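Local coordinates for protein signal recognition particle subunit SRP68 (Chaetomium thermophilum, PDB 4P3G) that probably works in the signal recognition particle, which targets secretory and membrane proteins to the endoplasmic reticulum, with this fragment as its RNA-binding domain, at residues V73-Q76 and L77-E81; T105-H108 and I109-L113; S191-I194 and D195-R199. One frame throughout, in Å; residues are numbered along the deposited sequence.

Contact 1: residues V73-Q76 and L77-E81; sequences VRLQ and LLTAE
Arg74 with Leu78, Leu75 with Thr79 and Val73 with Leu77 meet one turn apart on helix 71-93, a local i to i+4 contact in a mostly buried part of the domain. The evidence for regular helix is direct: Leu77 N donates to Val73 O at 3.1 Å, and Leu78 N, Thr79 N and Ala80 N donate in the same way to Arg74 O, Leu75 O and Gln76 O. Leu75 O also receives Thr79 OG1 (2.5 Å), because the threonine turns its hydroxyl beside its own backbone N (chi1 -54°). The amide and the hydroxyl reach that oxygen from opposite faces of the carbonyl plane, so the polar branch of Thr79 is spent on the turn before it. This segment belongs to the all-helical, tetratricopeptide-like fold of the SRP68 RNA-binding domain; here Leu77 also packs on Phe13 of helix 10-21 and Leu123 of helix 103-128, and Thr79 reaches Leu38 of helix 27-44. The extended Arg74 chain runs obliquely across Leu78, whose CD1 lies 3.9 Å from Arg74 CG. Farther out, the same methyl sits over the centre of one guanidinium face, 4.1 Å from Arg74 CZ, and gives that flat group an apolar floor. Val73 CG1 and Leu77 CD1 meet as two methyls at 4.2 Å.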
# COMPACT_ATOMS: atom_id res chain seq x y z
N VAL A 73 -23.49 27.42 17.84
CA VAL A 73 -22.90 26.36 17.02
C VAL A 73 -23.78 26.14 15.79
O VAL A 73 -23.27 26.08 14.68
CB VAL A 73 -22.73 25.03 17.79
CG1 VAL A 73 -22.35 23.88 16.85
CG2 VAL A 73 -21.70 25.18 18.91
N ARG A 74 -25.09 26.06 15.96
CA ARG A 74 -25.93 25.84 14.80
C ARG A 74 -25.76 26.94 13.75
O ARG A 74 -25.71 26.67 12.55
CB ARG A 74 -27.39 25.75 15.20
CG ARG A 74 -28.29 25.35 14.06
CD ARG A 74 -29.62 24.82 14.57
NE ARG A 74 -30.36 24.20 13.48
CZ ARG A 74 -31.40 24.76 12.88
NH1 ARG A 74 -31.85 25.95 13.29
NH2 ARG A 74 -31.99 24.13 11.87
N LEU A 75 -25.59 28.17 14.21
CA LEU A 75 -25.36 29.29 13.31
C LEU A 75 -24.13 29.04 12.44
O LEU A 75 -24.15 29.30 11.24
CB LEU A 75 -25.17 30.57 14.11
CG LEU A 75 -25.07 31.84 13.27
CD1 LEU A 75 -26.42 32.10 12.62
CD2 LEU A 75 -24.65 33.03 14.11
N GLN A 76 -23.06 28.54 13.04
CA GLN A 76 -21.82 28.31 12.33
C GLN A 76 -21.92 27.19 11.30
O GLN A 76 -21.35 27.28 10.21
CB GLN A 76 -20.70 28.00 13.31
CG GLN A 76 -20.45 29.13 14.27
CD GLN A 76 -20.10 30.42 13.56
OE1 GLN A 76 -20.96 31.29 13.39
NE2 GLN A 76 -18.84 30.56 13.14
N LEU A 77 -22.63 26.12 11.64
CA LEU A 77 -22.80 25.01 10.72
C LEU A 77 -23.57 25.46 9.48
O LEU A 77 -23.14 25.24 8.34
CB LEU A 77 -23.54 23.89 11.44
CG LEU A 77 -22.63 23.28 12.52
CD1 LEU A 77 -23.24 22.04 13.16
CD2 LEU A 77 -21.23 23.02 11.98
N LEU A 78 -24.69 26.13 9.70
CA LEU A 78 -25.54 26.59 8.61
C LEU A 78 -24.74 27.54 7.73
O LEU A 78 -24.86 27.53 6.50
CB LEU A 78 -26.79 27.30 9.15
CG LEU A 78 -27.70 26.36 9.93
CD1 LEU A 78 -28.91 27.06 10.57
CD2 LEU A 78 -28.14 25.18 9.07
N THR A 79 -23.91 28.35 8.37
CA THR A 79 -23.11 29.29 7.63
C THR A 79 -22.13 28.58 6.73
O THR A 79 -22.05 28.87 5.54
CB THR A 79 -22.36 30.23 8.57
OG1 THR A 79 -23.30 30.86 9.46
CG2 THR A 79 -21.66 31.30 7.77
N ALA A 80 -21.41 27.62 7.30
CA ALA A 80 -20.41 26.86 6.55
C ALA A 80 -21.08 25.99 5.49
O ALA A 80 -20.62 25.92 4.33
CB ALA A 80 -19.59 26.00 7.50
N GLU A 81 -22.16 25.33 5.88
CA GLU A 81 -22.87 24.45 4.97
C GLU A 81 -23.44 25.20 3.77
O GLU A 81 -23.56 24.63 2.68
CB GLU A 81 -23.98 23.70 5.71
CG GLU A 81 -23.49 22.49 6.46
CD GLU A 81 -22.92 21.43 5.54
OE1 GLU A 81 -23.74 20.71 4.92
OE2 GLU A 81 -21.67 21.33 5.42

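Contact 2: residues T105-H108 and I109-L113; sequences TRSH and IVSRL
Arg112 bends at chi2 (36°) and again at chi3, which folds its guanidinium back toward His108, whose ring is carried outward by a chi1 of -168° that sets CG opposite the backbone N. Arg112 NH1 arrives at the edge of the imidazole, near the ring plane and 3.8 Å from His108 CD2. The ring and guanidinium planes are turned 57° from each other, so the pair does not stack. Arg112 CD also comes near the ring, 3.9 Å from His108 NE2. Neighbouring molecules in the crystal touch both side chains and may influence their pose. Elsewhere on this part of helix 103-128 the i to i+4 contacts are of two kinds: the side chains of Thr105 and Ile109 touch at CG2 and CD1, 4.0 Å apart, and Ser107 O accepts hydrogen bonds from both Ser111 N (2.9 Å) and Ser111 OG (3.0 Å), from opposite faces of its plane. The Arg106 guanidinium finds partners outside, Glu156 O and Thr98 OG1. Outside the segments the His108 ring also meets His86 of helix 71-93, the two ring planes roughly perpendicular. An alanine at His108 would remove the ring edge and is likely to leave the Arg112 guanidinium freer to turn and take from His86 the ring it meets. With a guanidinium so near, the imidazole would probably be less inclined to take up a second proton.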
# COMPACT_ATOMS: atom_id res chain seq x y z
N THR A 105 -14.78 30.27 -12.69
CA THR A 105 -15.83 29.60 -11.93
C THR A 105 -15.17 28.72 -10.91
O THR A 105 -15.66 28.59 -9.79
CB THR A 105 -16.76 28.80 -12.85
OG1 THR A 105 -17.51 29.71 -13.67
CG2 THR A 105 -17.73 27.96 -12.04
N ARG A 106 -14.06 28.10 -11.28
CA ARG A 106 -13.33 27.27 -10.34
C ARG A 106 -12.86 28.12 -9.17
O ARG A 106 -12.88 27.67 -8.03
CB ARG A 106 -12.13 26.58 -10.99
CG ARG A 106 -11.39 25.69 -10.01
CD ARG A 106 -10.19 25.03 -10.67
NE ARG A 106 -10.65 24.11 -11.70
CZ ARG A 106 -11.03 22.86 -11.45
NH1 ARG A 106 -10.98 22.37 -10.22
NH2 ARG A 106 -11.45 22.09 -12.45
N SER A 107 -12.45 29.35 -9.45
CA SER A 107 -11.96 30.23 -8.40
C SER A 107 -13.05 30.56 -7.39
O SER A 107 -12.79 30.58 -6.18
CB SER A 107 -11.40 31.51 -9.00
OG SER A 107 -11.10 32.42 -7.96
N HIS A 108 -14.26 30.80 -7.89
CA HIS A 108 -15.42 31.13 -7.06
C HIS A 108 -15.87 29.92 -6.23
O HIS A 108 -16.25 30.03 -5.07
CB HIS A 108 -16.57 31.65 -7.93
CG HIS A 108 -17.69 32.27 -7.16
ND1 HIS A 108 -18.99 32.26 -7.61
CD2 HIS A 108 -17.72 32.93 -5.97
CE1 HIS A 108 -19.77 32.88 -6.74
NE2 HIS A 108 -19.01 33.30 -5.74
N ILE A 109 -15.83 28.75 -6.86
CA ILE A 109 -16.12 27.50 -6.19
C ILE A 109 -15.14 27.26 -5.05
O ILE A 109 -15.52 26.89 -3.95
CB ILE A 109 -16.07 26.33 -7.17
CG1 ILE A 109 -17.29 26.42 -8.09
CG2 ILE A 109 -16.09 25.03 -6.44
CD1 ILE A 109 -17.35 25.33 -9.10
N VAL A 110 -13.87 27.49 -5.31
CA VAL A 110 -12.85 27.32 -4.29
C VAL A 110 -13.03 28.33 -3.16
O VAL A 110 -12.93 27.95 -2.00
CB VAL A 110 -11.46 27.40 -4.90
CG1 VAL A 110 -10.42 27.56 -3.81
CG2 VAL A 110 -11.18 26.14 -5.72
N SER A 111 -13.36 29.59 -3.50
CA SER A 111 -13.64 30.66 -2.52
C SER A 111 -14.68 30.29 -1.49
O SER A 111 -14.56 30.64 -0.32
CB SER A 111 -14.15 31.92 -3.20
OG SER A 111 -13.16 32.54 -3.97
N ARG A 112 -15.72 29.61 -1.97
CA ARG A 112 -16.84 29.21 -1.15
C ARG A 112 -16.39 28.19 -0.16
O ARG A 112 -16.59 28.33 1.04
CB ARG A 112 -17.98 28.63 -2.00
CG ARG A 112 -19.09 29.60 -2.39
CD ARG A 112 -18.55 30.99 -2.65
NE ARG A 112 -18.70 31.86 -1.49
CZ ARG A 112 -18.02 32.99 -1.32
NH1 ARG A 112 -17.15 33.39 -2.24
NH2 ARG A 112 -18.22 33.71 -0.22
N LEU A 113 -15.76 27.15 -0.68
CA LEU A 113 -15.24 26.08 0.14
C LEU A 113 -14.20 26.56 1.15
O LEU A 113 -14.21 26.14 2.30
CB LEU A 113 -14.63 25.02 -0.75
CG LEU A 113 -15.63 24.25 -1.60
CD1 LEU A 113 -14.82 23.34 -2.47
CD2 LEU A 113 -16.54 23.45 -0.71

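Contact 3: residues S191-I194 and D195-R199; sequences SDTI and DPSMR
Met198, present as selenomethionine, leans on Ile194 along most of its length. Its CB lies 3.5 Å from Ile194 O, and CG, set beside the backbone N, passes close to the same oxygen. SE then reaches Ile194 CG2 at 4.1 Å. Both side chains point the same way and lie alongside each other, until the bend at chi3 (82°) leads CE away from Ile194. The backbone bond from Met198 N to Ile194 O, 3.0 Å, sets the spacing of the two residues. Outside the segments the pair faces helix 160-181, Ile194 on Cys170 and Tyr174, Met198 on Tyr167 and Arg171, while Met198 also packs on Ile213 of the second subunit. The helix that carries them, 186-205, is irregular here: residues 191-194 form a wider pi-type turn, and Pro196, which has no N-H to give, marks a kink. The proline ring fits against the loosened turn, with Pro196 CD 3.4 Å from Ser191 O and Pro196 CG 3.7 Å from Asp192 O, so that ring carbons lie against these carbonyls, and Pro196 has no amide hydrogen for the i to i+4 bond to Asp192 O. Bonding across the turn resumes at Thr193 O, which accepts from both Ser197 N (3.2 Å) and Ser197 OG (2.5 Å). The amide comes from above the carbonyl plane, 35° out of it, whereas the hydroxyl lies nearer to that plane, directed there by the Ser197 torsion (chi1 -57°) that holds OG beside its own backbone N. Asp195, just before the kink, sends its carboxylate to helix 160-181, where OD1 forms a salt bridge with Arg171.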
# COMPACT_ATOMS: atom_id res chain seq x y z
N SER A 191 -17.16 6.13 3.39
CA SER A 191 -17.32 5.29 2.22
C SER A 191 -17.64 6.06 0.93
O SER A 191 -17.21 5.69 -0.15
CB SER A 191 -18.42 4.29 2.47
OG SER A 191 -18.56 3.53 1.31
N ASP A 192 -18.47 7.10 1.05
CA ASP A 192 -19.00 7.82 -0.09
C ASP A 192 -18.26 9.10 -0.43
O ASP A 192 -18.40 9.61 -1.52
CB ASP A 192 -20.47 8.13 0.15
CG ASP A 192 -21.32 6.87 0.32
OD1 ASP A 192 -20.88 5.78 -0.13
OD2 ASP A 192 -22.40 6.97 0.93
N THR A 193 -17.49 9.65 0.51
CA THR A 193 -16.87 10.94 0.25
C THR A 193 -15.36 10.96 0.51
O THR A 193 -14.56 11.36 -0.33
CB THR A 193 -17.49 12.01 1.11
OG1 THR A 193 -18.88 12.08 0.82
CG2 THR A 193 -16.83 13.35 0.85
N ILE A 194 -14.98 10.55 1.70
CA ILE A 194 -13.60 10.63 2.08
C ILE A 194 -12.74 9.64 1.30
O ILE A 194 -11.75 10.03 0.66
CB ILE A 194 -13.43 10.42 3.58
CG1 ILE A 194 -14.31 11.44 4.31
CG2 ILE A 194 -11.97 10.56 3.97
CD1 ILE A 194 -14.13 11.43 5.79
N ASP A 195 -13.11 8.37 1.33
CA ASP A 195 -12.31 7.37 0.63
C ASP A 195 -12.18 7.66 -0.88
O ASP A 195 -11.05 7.68 -1.40
CB ASP A 195 -12.81 5.96 0.95
CG ASP A 195 -12.43 5.52 2.37
OD1 ASP A 195 -11.82 6.32 3.09
OD2 ASP A 195 -12.80 4.40 2.79
N PRO A 196 -13.30 7.91 -1.59
CA PRO A 196 -13.17 8.15 -3.03
C PRO A 196 -12.35 9.38 -3.38
O PRO A 196 -11.67 9.38 -4.41
CB PRO A 196 -14.61 8.32 -3.48
CG PRO A 196 -15.42 7.64 -2.44
CD PRO A 196 -14.71 7.81 -1.17
N SER A 197 -12.42 10.41 -2.55
CA SER A 197 -11.68 11.64 -2.82
C SER A 197 -10.20 11.38 -2.66
O SER A 197 -9.37 11.86 -3.43
CB SER A 197 -12.08 12.75 -1.85
OG SER A 197 -13.46 12.97 -1.94
N MSE A 198 -9.88 10.63 -1.62
CA MSE A 198 -8.50 10.35 -1.34
C MSE A 198 -7.91 9.49 -2.45
O MSE A 198 -6.80 9.77 -2.92
CB MSE A 198 -8.37 9.66 -0.01
CG MSE A 198 -8.73 10.55 1.17
SE MSE A 198 -8.10 9.74 2.83
CE MSE A 198 -6.25 10.37 2.71
N ARG A 199 -8.64 8.47 -2.87
CA ARG A 199 -8.12 7.59 -3.90
C ARG A 199 -7.83 8.39 -5.16
O ARG A 199 -6.82 8.16 -5.82
CB ARG A 199 -9.09 6.49 -4.21
CG ARG A 199 -9.21 5.49 -3.09
CD ARG A 199 -10.00 4.31 -3.58
NE ARG A 199 -10.14 3.24 -2.59
CZ ARG A 199 -9.22 2.32 -2.33
NH1 ARG A 199 -8.06 2.34 -2.99
NH2 ARG A 199 -9.47 1.38 -1.43

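All three contacts lie within single helices, yet their settings differ. Contact 1 is the buried one, with six of its eight touching residues inside the fold; contacts 2 and 3 are partly buried. Contacts 1 and 2 sit on successive helices, 71-93 and 103-128, that pack on each other, although their own atoms stay about 6 Å apart at the nearest. Contact 3, on helix 186-205, lies across the chain's centre from contact 1, about 24 Å between centres, and alone among them meets the second subunit. A serine or threonine hydroxyl doubles a helical bond in each; beyond that, contact 1 is chiefly aliphatic, contact 2 sets an arginine at the edge of a histidine ring, and contact 3 adapts to a proline.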